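Local structure of possible phosphoglycerate mutase GPM2 (Mycobacterium tuberculosis, 2A6P) at residues 9-20 with 176-186; 86-94 with 148-156. The protein removes phosphate from a broad range of phosphomonoesters, including fructose 1,6-bisphosphate in gluconeogenesis, and has negligible phosphoglycerate mutase activity. All coordinates share one frame; numbering follows the deposited sequence.

Contact 1: 9-20 with 176-186. With SO4 (sulfate ion), chain C.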
loop_
_atom_site.group_PDB
_atom_site.type_symbol
_atom_site.label_atom_id
_atom_site.label_comp_id
_atom_site.label_asym_id
_atom_site.label_seq_id
_atom_site.Cartn_x
_atom_site.Cartn_y
_atom_site.Cartn_z
ATOM N N ARG A 9 -2.564 -13.127 -13.472
ATOM C CA ARG A 9 -3.584 -14.126 -13.056
ATOM C C ARG A 9 -4.867 -13.381 -12.772
ATOM O O ARG A 9 -4.902 -12.149 -12.774
ATOM C CB ARG A 9 -3.156 -14.865 -11.785
ATOM C CG ARG A 9 -3.339 -16.374 -11.875
ATOM C CD ARG A 9 -4.715 -16.740 -12.431
ATOM N NE ARG A 9 -4.732 -18.104 -12.942
ATOM C CZ ARG A 9 -4.456 -18.451 -14.200
ATOM N NH1 ARG A 9 -4.150 -17.527 -15.105
ATOM N NH2 ARG A 9 -4.454 -19.736 -14.546
ATOM N N ASN A 10 -5.910 -14.148 -12.500
ATOM C CA ASN A 10 -7.222 -13.611 -12.211
ATOM C C ASN A 10 -7.508 -13.689 -10.710
ATOM O O ASN A 10 -8.631 -13.416 -10.280
ATOM C CB ASN A 10 -8.263 -14.419 -12.992
ATOM C CG ASN A 10 -7.891 -14.578 -14.457
ATOM O OD1 ASN A 10 -8.209 -15.592 -15.093
ATOM N ND2 ASN A 10 -7.219 -13.570 -15.002
ATOM N N HIS A 11 -6.499 -14.060 -9.916
ATOM C CA HIS A 11 -6.677 -14.161 -8.463
ATOM C C HIS A 11 -5.775 -13.256 -7.625
ATOM O O HIS A 11 -4.865 -12.608 -8.153
ATOM C CB HIS A 11 -6.536 -15.613 -8.004
ATOM C CG HIS A 11 -7.682 -16.476 -8.427
ATOM N ND1 HIS A 11 -7.665 -17.220 -9.588
ATOM C CD2 HIS A 11 -8.924 -16.617 -7.906
ATOM C CE1 HIS A 11 -8.850 -17.776 -9.767
ATOM N NE2 HIS A 11 -9.632 -17.425 -8.763
ATOM N N ARG A 12 -6.037 -13.224 -6.315
ATOM C CA ARG A 12 -5.299 -12.366 -5.390
ATOM C C ARG A 12 -4.745 -13.049 -4.140
ATOM O O ARG A 12 -5.254 -14.073 -3.692
ATOM C CB ARG A 12 -6.199 -11.222 -4.911
ATOM C CG ARG A 12 -6.733 -10.301 -5.978
ATOM C CD ARG A 12 -7.908 -9.493 -5.431
ATOM N NE ARG A 12 -9.007 -10.370 -5.022
ATOM C CZ ARG A 12 -10.149 -9.959 -4.472
ATOM N NH1 ARG A 12 -10.368 -8.665 -4.254
ATOM N NH2 ARG A 12 -11.077 -10.852 -4.139
ATOM N N LEU A 13 -3.707 -12.442 -3.571
ATOM C CA LEU A 13 -3.092 -12.932 -2.337
ATOM C C LEU A 13 -3.409 -11.891 -1.258
ATOM O O LEU A 13 -2.967 -10.745 -1.354
ATOM C CB LEU A 13 -1.569 -13.059 -2.497
ATOM C CG LEU A 13 -0.743 -13.213 -1.207
ATOM C CD1 LEU A 13 -1.165 -14.471 -0.450
ATOM C CD2 LEU A 13 0.730 -13.266 -1.547
ATOM N N LEU A 14 -4.197 -12.262 -0.257
ATOM C CA LEU A 14 -4.515 -11.304 0.795
ATOM C C LEU A 14 -3.738 -11.694 2.038
ATOM O O LEU A 14 -3.475 -12.874 2.267
ATOM C CB LEU A 14 -6.010 -11.294 1.137
ATOM C CG LEU A 14 -7.164 -11.496 0.142
ATOM C CD1 LEU A 14 -8.280 -10.538 0.533
ATOM C CD2 LEU A 14 -6.744 -11.256 -1.285
ATOM N N LEU A 15 -3.354 -10.702 2.832
ATOM C CA LEU A 15 -2.637 -10.961 4.071
ATOM C C LEU A 15 -3.359 -10.241 5.191
ATOM O O LEU A 15 -3.757 -9.091 5.036
ATOM C CB LEU A 15 -1.193 -10.461 3.996
ATOM C CG LEU A 15 -0.341 -11.098 2.902
ATOM C CD1 LEU A 15 -0.533 -10.352 1.581
ATOM C CD2 LEU A 15 1.101 -11.050 3.329
ATOM N N LEU A 16 -3.533 -10.923 6.316
ATOM C CA LEU A 16 -4.206 -10.338 7.471
ATOM C C LEU A 16 -3.321 -10.445 8.709
ATOM O O LEU A 16 -2.910 -11.557 9.086
ATOM C CB LEU A 16 -5.527 -11.069 7.746
ATOM C CG LEU A 16 -6.210 -10.698 9.078
ATOM C CD1 LEU A 16 -6.649 -9.232 9.036
ATOM C CD2 LEU A 16 -7.410 -11.604 9.357
ATOM N N ARG A 17 -3.016 -9.308 9.335
ATOM C CA ARG A 17 -2.209 -9.331 10.554
ATOM C C ARG A 17 -3.165 -9.612 11.716
ATOM O O ARG A 17 -4.308 -9.163 11.700
ATOM C CB ARG A 17 -1.510 -7.982 10.806
ATOM C CG ARG A 17 -0.688 -7.979 12.111
ATOM C CD ARG A 17 0.020 -6.658 12.361
ATOM N NE ARG A 17 0.827 -6.689 13.586
ATOM C CZ ARG A 17 1.358 -5.608 14.157
ATOM N NH1 ARG A 17 1.170 -4.412 13.617
ATOM N NH2 ARG A 17 2.053 -5.713 15.279
ATOM N N HIS A 18 -2.705 -10.353 12.717
ATOM C CA HIS A 18 -3.545 -10.649 13.868
ATOM C C HIS A 18 -3.861 -9.367 14.658
ATOM O O HIS A 18 -3.221 -8.325 14.480
ATOM C CB HIS A 18 -2.841 -11.655 14.776
ATOM C CG HIS A 18 -1.552 -11.159 15.344
ATOM N ND1 HIS A 18 -1.494 -10.187 16.319
ATOM C CD2 HIS A 18 -0.270 -11.499 15.074
ATOM C CE1 HIS A 18 -0.230 -9.951 16.627
ATOM N NE2 HIS A 18 0.532 -10.735 15.886
ATOM N N GLY A 19 -4.847 -9.460 15.542
ATOM C CA GLY A 19 -5.243 -8.321 16.340
ATOM C C GLY A 19 -4.216 -7.939 17.384
ATOM O O GLY A 19 -3.163 -8.586 17.533
ATOM N N GLU A 20 -4.546 -6.872 18.107
ATOM C CA GLU A 20 -3.721 -6.304 19.168
ATOM C C GLU A 20 -3.506 -7.218 20.388
ATOM O O GLU A 20 -4.378 -8.009 20.753
ATOM C CB GLU A 20 -4.366 -4.984 19.614
ATOM C CG GLU A 20 -3.847 -4.415 20.919
ATOM C CD GLU A 20 -4.709 -3.262 21.432
ATOM O OE1 GLU A 20 -4.707 -2.173 20.801
ATOM O OE2 GLU A 20 -5.401 -3.454 22.462
ATOM N N MET A 176 1.906 -2.164 8.383
ATOM C CA MET A 176 1.063 -3.342 8.532
ATOM C C MET A 176 0.590 -3.335 9.973
ATOM O O MET A 176 1.132 -4.059 10.808
ATOM C CB MET A 176 1.865 -4.624 8.274
ATOM C CG MET A 176 1.025 -5.900 8.058
ATOM S SD MET A 176 0.320 -6.098 6.360
ATOM C CE MET A 176 -1.110 -7.119 6.713
ATOM N N PRO A 177 -0.415 -2.496 10.294
ATOM C CA PRO A 177 -0.928 -2.434 11.674
ATOM C C PRO A 177 -1.743 -3.664 12.060
ATOM O O PRO A 177 -2.093 -4.481 11.201
ATOM C CB PRO A 177 -1.744 -1.130 11.695
ATOM C CG PRO A 177 -2.197 -0.977 10.262
ATOM C CD PRO A 177 -0.987 -1.424 9.454
ATOM N N THR A 178 -2.029 -3.800 13.354
ATOM C CA THR A 178 -2.781 -4.950 13.855
ATOM C C THR A 178 -4.166 -5.024 13.241
ATOM O O THR A 178 -4.879 -4.030 13.159
ATOM C CB THR A 178 -2.940 -4.899 15.383
ATOM O OG1 THR A 178 -3.651 -3.713 15.745
ATOM C CG2 THR A 178 -1.583 -4.904 16.064
ATOM N N ALA A 179 -4.543 -6.223 12.820
ATOM C CA ALA A 179 -5.844 -6.464 12.204
ATOM C C ALA A 179 -6.008 -5.739 10.878
ATOM O O ALA A 179 -7.130 -5.444 10.471
ATOM C CB ALA A 179 -6.970 -6.062 13.162
ATOM N N SER A 180 -4.899 -5.449 10.203
ATOM C CA SER A 180 -4.960 -4.777 8.907
ATOM C C SER A 180 -4.789 -5.783 7.758
ATOM O O SER A 180 -4.204 -6.861 7.930
ATOM C CB SER A 180 -3.884 -3.695 8.816
ATOM O OG SER A 180 -2.588 -4.259 8.753
ATOM N N ILE A 181 -5.298 -5.412 6.591
ATOM C CA ILE A 181 -5.248 -6.248 5.399
ATOM C C ILE A 181 -4.453 -5.611 4.248
ATOM O O ILE A 181 -4.582 -4.416 3.972
ATOM C CB ILE A 181 -6.695 -6.553 4.891
ATOM C CG1 ILE A 181 -7.490 -7.303 5.974
ATOM C CG2 ILE A 181 -6.655 -7.344 3.580
ATOM C CD1 ILE A 181 -8.970 -7.447 5.646
ATOM N N GLY A 182 -3.615 -6.424 3.608
ATOM C CA GLY A 182 -2.843 -5.980 2.459
ATOM C C GLY A 182 -3.267 -6.921 1.340
ATOM O O GLY A 182 -3.546 -8.089 1.627
ATOM N N ILE A 183 -3.346 -6.439 0.092
ATOM C CA ILE A 183 -3.770 -7.281 -1.035
ATOM C C ILE A 183 -2.810 -7.204 -2.220
ATOM O O ILE A 183 -2.515 -6.126 -2.727
ATOM C CB ILE A 183 -5.194 -6.899 -1.523
ATOM C CG1 ILE A 183 -6.199 -7.068 -0.378
ATOM C CG2 ILE A 183 -5.583 -7.743 -2.723
ATOM C CD1 ILE A 183 -7.597 -6.724 -0.735
ATOM N N CYS A 184 -2.326 -8.361 -2.658
ATOM C CA CYS A 184 -1.385 -8.437 -3.777
ATOM C C CYS A 184 -2.046 -9.019 -5.021
ATOM O O CYS A 184 -2.799 -9.983 -4.932
ATOM C CB CYS A 184 -0.187 -9.305 -3.404
ATOM S SG CYS A 184 0.789 -8.698 -2.057
ATOM N N GLY A 185 -1.756 -8.429 -6.175
ATOM C CA GLY A 185 -2.313 -8.897 -7.430
ATOM C C GLY A 185 -1.373 -8.611 -8.591
ATOM O O GLY A 185 -0.154 -8.690 -8.432
ATOM N N PHE A 186 -1.938 -8.289 -9.758
ATOM C CA PHE A 186 -1.147 -7.988 -10.960
ATOM C C PHE A 186 -1.765 -6.836 -11.752
ATOM O O PHE A 186 -2.959 -6.580 -11.654
ATOM C CB PHE A 186 -1.097 -9.181 -11.933
ATOM C CG PHE A 186 -0.543 -10.450 -11.356
ATOM C CD1 PHE A 186 -1.275 -11.193 -10.432
ATOM C CD2 PHE A 186 0.702 -10.929 -11.773
ATOM C CE1 PHE A 186 -0.777 -12.405 -9.930
ATOM C CE2 PHE A 186 1.207 -12.132 -11.280
ATOM C CZ PHE A 186 0.464 -12.874 -10.354
HETATM S S SO4 C . 2.849 -8.442 18.069
HETATM O O1 SO4 C . 1.987 -7.375 17.467
HETATM O O2 SO4 C . 2.109 -8.959 19.334
HETATM O O3 SO4 C . 2.912 -9.536 17.179
HETATM O O4 SO4 C . 3.997 -7.734 18.567
#
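Strands 13-17 and 180-187 pair antiparallel in the interior of the sheet, and at the C-terminal end of strand 13-17, Arg-17 and, just beyond it, His-18 face a bound sulfate. Four backbone hydrogen bonds join Leu-13 with Cys-184 and Leu-15 with Gly-182, and Arg-17 N adds a fifth to Ser-180 O. On one face Leu-14 and Ile-183 lie side by side, CD2 of the leucine 4.0 Å from CG2 of the isoleucine, while Leu-16 reaches across with CD1 to Ile-181 CG1 (3.7 Å); helix 39-53 touches Ile-181 on this side. The other face bears Leu-13, Leu-15 and Cys-184, against helix 153-163.

At the strand end, Arg-17 stretches along the turn 177-180. With CG anti to the backbone N (chi1 178°) and the chain extended to NE, the guanidinium arrives beside Met-176 O, which takes NH1 on a lone pair at 2.8 Å, the oxygen tilted from the guanidinium plane. Thr-178 CG2 sits over the centre of one guanidinium face, 3.6 Å from Arg-17 CZ, and the sulfate meets the group at its edge. The His-18 ring is fixed by ND1, which gives an in-plane hydrogen bond of 2.6 Å to a lone pair of Gly-19 O. This turns NE2 to the sulfate, where its bond to O3 is weak; Thr-21 and Thr-30 also bind the ion. Arg-17, His-18, Gly-19 and Glu-20 form the Arg-His-Gly-Glu signature of the histidine phosphatases, in which His-18 is the inferred phosphohistidine nucleophile.

Contact 2: 86-94 with 148-156. With GOL (glycerol), chain D.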
loop_
_atom_site.group_PDB
_atom_site.type_symbol
_atom_site.label_atom_id
_atom_site.label_comp_id
_atom_site.label_asym_id
_atom_site.label_seq_id
_atom_site.Cartn_x
_atom_site.Cartn_y
_atom_site.Cartn_z
ATOM N N GLY A 86 4.315 -23.070 10.325
ATOM C CA GLY A 86 5.274 -22.122 10.851
ATOM C C GLY A 86 5.848 -21.280 9.730
ATOM O O GLY A 86 6.582 -20.324 9.974
ATOM N N LEU A 87 5.526 -21.636 8.491
ATOM C CA LEU A 87 6.018 -20.869 7.351
ATOM C C LEU A 87 5.586 -19.398 7.474
ATOM O O LEU A 87 6.283 -18.486 7.009
ATOM C CB LEU A 87 5.472 -21.449 6.040
ATOM C CG LEU A 87 5.956 -20.720 4.784
ATOM C CD1 LEU A 87 7.464 -20.914 4.672
ATOM C CD2 LEU A 87 5.239 -21.247 3.536
ATOM N N LEU A 88 4.433 -19.177 8.099
ATOM C CA LEU A 88 3.911 -17.828 8.261
ATOM C C LEU A 88 4.232 -17.226 9.632
ATOM O O LEU A 88 3.702 -16.169 9.985
ATOM C CB LEU A 88 2.390 -17.818 8.052
ATOM C CG LEU A 88 1.803 -18.349 6.737
ATOM C CD1 LEU A 88 0.317 -17.983 6.665
ATOM C CD2 LEU A 88 2.531 -17.752 5.550
ATOM N N ALA A 89 5.092 -17.893 10.400
ATOM C CA ALA A 89 5.451 -17.418 11.733
ATOM C C ALA A 89 6.160 -16.066 11.676
ATOM O O ALA A 89 6.770 -15.714 10.664
ATOM C CB ALA A 89 6.334 -18.453 12.434
ATOM N N GLU A 90 6.072 -15.291 12.752
ATOM C CA GLU A 90 6.734 -13.993 12.755
ATOM C C GLU A 90 8.242 -14.175 12.705
ATOM O O GLU A 90 8.751 -15.275 12.903
ATOM C CB GLU A 90 6.363 -13.191 14.009
ATOM C CG GLU A 90 7.025 -11.814 14.095
ATOM C CD GLU A 90 6.772 -10.956 12.860
ATOM O OE1 GLU A 90 7.269 -11.290 11.759
ATOM O OE2 GLU A 90 6.061 -9.940 12.997
ATOM N N TRP A 91 8.944 -13.085 12.422
ATOM C CA TRP A 91 10.398 -13.083 12.373
ATOM C C TRP A 91 10.878 -13.572 13.738
ATOM O O TRP A 91 10.403 -13.089 14.754
ATOM C CB TRP A 91 10.891 -11.644 12.152
ATOM C CG TRP A 91 12.301 -11.508 11.666
ATOM C CD1 TRP A 91 13.419 -12.077 12.206
ATOM C CD2 TRP A 91 12.749 -10.726 10.542
ATOM N NE1 TRP A 91 14.531 -11.703 11.489
ATOM C CE2 TRP A 91 14.152 -10.875 10.464
ATOM C CE3 TRP A 91 12.099 -9.915 9.595
ATOM C CZ2 TRP A 91 14.923 -10.241 9.472
ATOM C CZ3 TRP A 91 12.868 -9.282 8.604
ATOM C CH2 TRP A 91 14.264 -9.453 8.554
ATOM N N ASP A 92 11.791 -14.540 13.766
ATOM C CA ASP A 92 12.341 -15.040 15.034
ATOM C C ASP A 92 13.268 -13.959 15.581
ATOM O O ASP A 92 14.339 -13.729 15.027
ATOM C CB ASP A 92 13.139 -16.317 14.806
ATOM C CG ASP A 92 13.786 -16.835 16.081
ATOM O OD1 ASP A 92 13.633 -16.190 17.144
ATOM O OD2 ASP A 92 14.453 -17.886 16.012
ATOM N N TYR A 93 12.866 -13.301 16.664
ATOM C CA TYR A 93 13.664 -12.215 17.227
ATOM C C TYR A 93 14.830 -12.598 18.120
ATOM O O TYR A 93 15.562 -11.726 18.578
ATOM C CB TYR A 93 12.755 -11.234 17.971
ATOM C CG TYR A 93 11.714 -10.596 17.070
ATOM C CD1 TYR A 93 10.360 -10.912 17.199
ATOM C CD2 TYR A 93 12.089 -9.679 16.080
ATOM C CE1 TYR A 93 9.396 -10.332 16.369
ATOM C CE2 TYR A 93 11.140 -9.092 15.240
ATOM C CZ TYR A 93 9.795 -9.422 15.389
ATOM O OH TYR A 93 8.867 -8.844 14.554
ATOM N N GLY A 94 15.014 -13.888 18.360
ATOM C CA GLY A 94 16.119 -14.317 19.201
ATOM C C GLY A 94 16.337 -13.475 20.452
ATOM O O GLY A 94 15.433 -13.307 21.265
ATOM N N LEU A 148 -5.341 -16.534 1.239
ATOM C CA LEU A 148 -5.336 -15.664 2.415
ATOM C C LEU A 148 -4.349 -16.124 3.493
ATOM O O LEU A 148 -4.458 -17.234 4.022
ATOM C CB LEU A 148 -6.744 -15.568 3.022
ATOM C CG LEU A 148 -6.860 -14.845 4.377
ATOM C CD1 LEU A 148 -6.360 -13.426 4.260
ATOM C CD2 LEU A 148 -8.300 -14.846 4.843
ATOM N N PHE A 149 -3.385 -15.265 3.808
ATOM C CA PHE A 149 -2.405 -15.569 4.840
ATOM C C PHE A 149 -2.798 -14.826 6.099
ATOM O O PHE A 149 -3.002 -13.606 6.054
ATOM C CB PHE A 149 -0.997 -15.070 4.462
ATOM C CG PHE A 149 -0.296 -15.866 3.384
ATOM C CD1 PHE A 149 -0.780 -17.098 2.950
ATOM C CD2 PHE A 149 0.898 -15.389 2.841
ATOM C CE1 PHE A 149 -0.078 -17.851 1.985
ATOM C CE2 PHE A 149 1.605 -16.127 1.884
ATOM C CZ PHE A 149 1.116 -17.363 1.454
ATOM N N VAL A 150 -2.913 -15.537 7.219
ATOM C CA VAL A 150 -3.200 -14.878 8.497
ATOM C C VAL A 150 -1.835 -14.996 9.176
ATOM O O VAL A 150 -1.425 -16.090 9.571
ATOM C CB VAL A 150 -4.264 -15.623 9.290
ATOM C CG1 VAL A 150 -4.504 -14.918 10.645
ATOM C CG2 VAL A 150 -5.541 -15.703 8.459
ATOM N N SER A 151 -1.132 -13.870 9.295
ATOM C CA SER A 151 0.229 -13.884 9.820
ATOM C C SER A 151 0.597 -12.705 10.736
ATOM O O SER A 151 -0.252 -12.206 11.479
ATOM C CB SER A 151 1.182 -13.982 8.606
ATOM O OG SER A 151 2.555 -14.003 8.951
ATOM N N HIS A 152 1.860 -12.273 10.682
ATOM C CA HIS A 152 2.343 -11.178 11.523
ATOM C C HIS A 152 2.846 -9.932 10.778
ATOM O O HIS A 152 2.993 -9.940 9.555
ATOM C CB HIS A 152 3.437 -11.697 12.462
ATOM C CG HIS A 152 3.007 -12.867 13.289
ATOM N ND1 HIS A 152 2.924 -14.146 12.779
ATOM C CD2 HIS A 152 2.607 -12.951 14.580
ATOM C CE1 HIS A 152 2.495 -14.968 13.721
ATOM N NE2 HIS A 152 2.294 -14.268 14.823
ATOM N N GLY A 153 3.119 -8.873 11.542
ATOM C CA GLY A 153 3.556 -7.608 10.976
ATOM C C GLY A 153 4.740 -7.651 10.041
ATOM O O GLY A 153 4.614 -7.359 8.839
ATOM N N HIS A 154 5.899 -8.017 10.583
ATOM C CA HIS A 154 7.104 -8.070 9.773
ATOM C C HIS A 154 7.061 -9.136 8.690
ATOM O O HIS A 154 7.390 -8.843 7.538
ATOM C CB HIS A 154 8.337 -8.224 10.672
ATOM C CG HIS A 154 8.633 -7.000 11.490
ATOM N ND1 HIS A 154 9.380 -7.034 12.650
ATOM C CD2 HIS A 154 8.281 -5.705 11.312
ATOM C CE1 HIS A 154 9.470 -5.814 13.149
ATOM N NE2 HIS A 154 8.812 -4.990 12.356
ATOM N N PHE A 155 6.630 -10.351 9.019
ATOM C CA PHE A 155 6.588 -11.380 7.984
ATOM C C PHE A 155 5.622 -11.035 6.847
ATOM O O PHE A 155 5.942 -11.243 5.685
ATOM C CB PHE A 155 6.237 -12.760 8.545
ATOM C CG PHE A 155 6.411 -13.868 7.527
ATOM C CD1 PHE A 155 7.679 -14.190 7.047
ATOM C CD2 PHE A 155 5.303 -14.519 6.973
ATOM C CE1 PHE A 155 7.840 -15.144 6.020
ATOM C CE2 PHE A 155 5.459 -15.474 5.946
ATOM C CZ PHE A 155 6.724 -15.783 5.473
ATOM N N SER A 156 4.440 -10.515 7.176
ATOM C CA SER A 156 3.483 -10.130 6.136
ATOM C C SER A 156 4.146 -9.109 5.205
ATOM O O SER A 156 4.005 -9.175 3.988
ATOM C CB SER A 156 2.220 -9.524 6.756
ATOM O OG SER A 156 1.467 -10.496 7.467
HETATM C C1 GOL D . 3.198 -8.245 14.778
HETATM O O1 GOL D . 2.703 -9.245 13.890
HETATM C C2 GOL D . 4.733 -8.090 14.755
HETATM O O2 GOL D . 5.121 -7.640 13.462
HETATM C C3 GOL D . 5.174 -7.032 15.775
HETATM O O3 GOL D . 6.593 -6.902 15.759
#
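A chi1 of 180° swings the Glu-90 chain away from its own N, and a bend at chi2 (54°) turns it across His-152, bringing the carboxylate to the first turn of helix 153-163. Its CB lies over one face of the His-152 ring, 3.8 Å from the centroid, a CH-pi contact, while Leu-88 O stands at the ring's edge. Glu-90 OE1 is gripped twice: Phe-155 N comes to its syn lone pair at 3.0 Å and Trp-91 N to its anti lone pair. These bonds hold the carboxylate at the helix start.

The glycerol lies beside it, with O2 accepting from His-154 N at 3.0 Å. Tyr-93 and His-154 meet rim to rim, their planes at 71°, with a weak bond from ND1 of the histidine to OH of the tyrosine. Farther in, Ser-151 OG donates to a lone pair of Leu-88 O at 2.7 Å. The leucine then divides its methyls: CD2 sits over the centre of the Phe-149 ring and also touches Phe-155 CE2 (3.7 Å), while CD1 rests on Phe-149 CB at 3.9 Å. The loop 86-94 thus covers the end of strand 147-151 and the start of helix 153-163; strand 61-64 touches Leu-88 and Phe-149, and helix 124-141 packs against Leu-87, Trp-91 and Phe-155.

In the fold
Contacts 1 and 2 meet through neighbouring parallel strands, 13-17 and 147-151, joined by probable hydrogen bonds from Leu-16 N to Phe-149 O (2.7 Å) and from Phe-149 N to Leu-14 O (2.8 Å). Their centres lie about 13 Å apart. At the ends of these strands His-18 of contact 1 and His-152 of contact 2 come together, CD2 to CD2 at 3.3 Å, with ring planes at about 75°. Contact 1 thus supplies the inferred nucleophile, and contact 2 the probable transition-state stabiliser His-152 and the probable proton donor/acceptor Glu-90. Sulfate and glycerol occupy this shared pocket, the His-152 side chain coming within about 4 Å of the sulfate (nearest atoms).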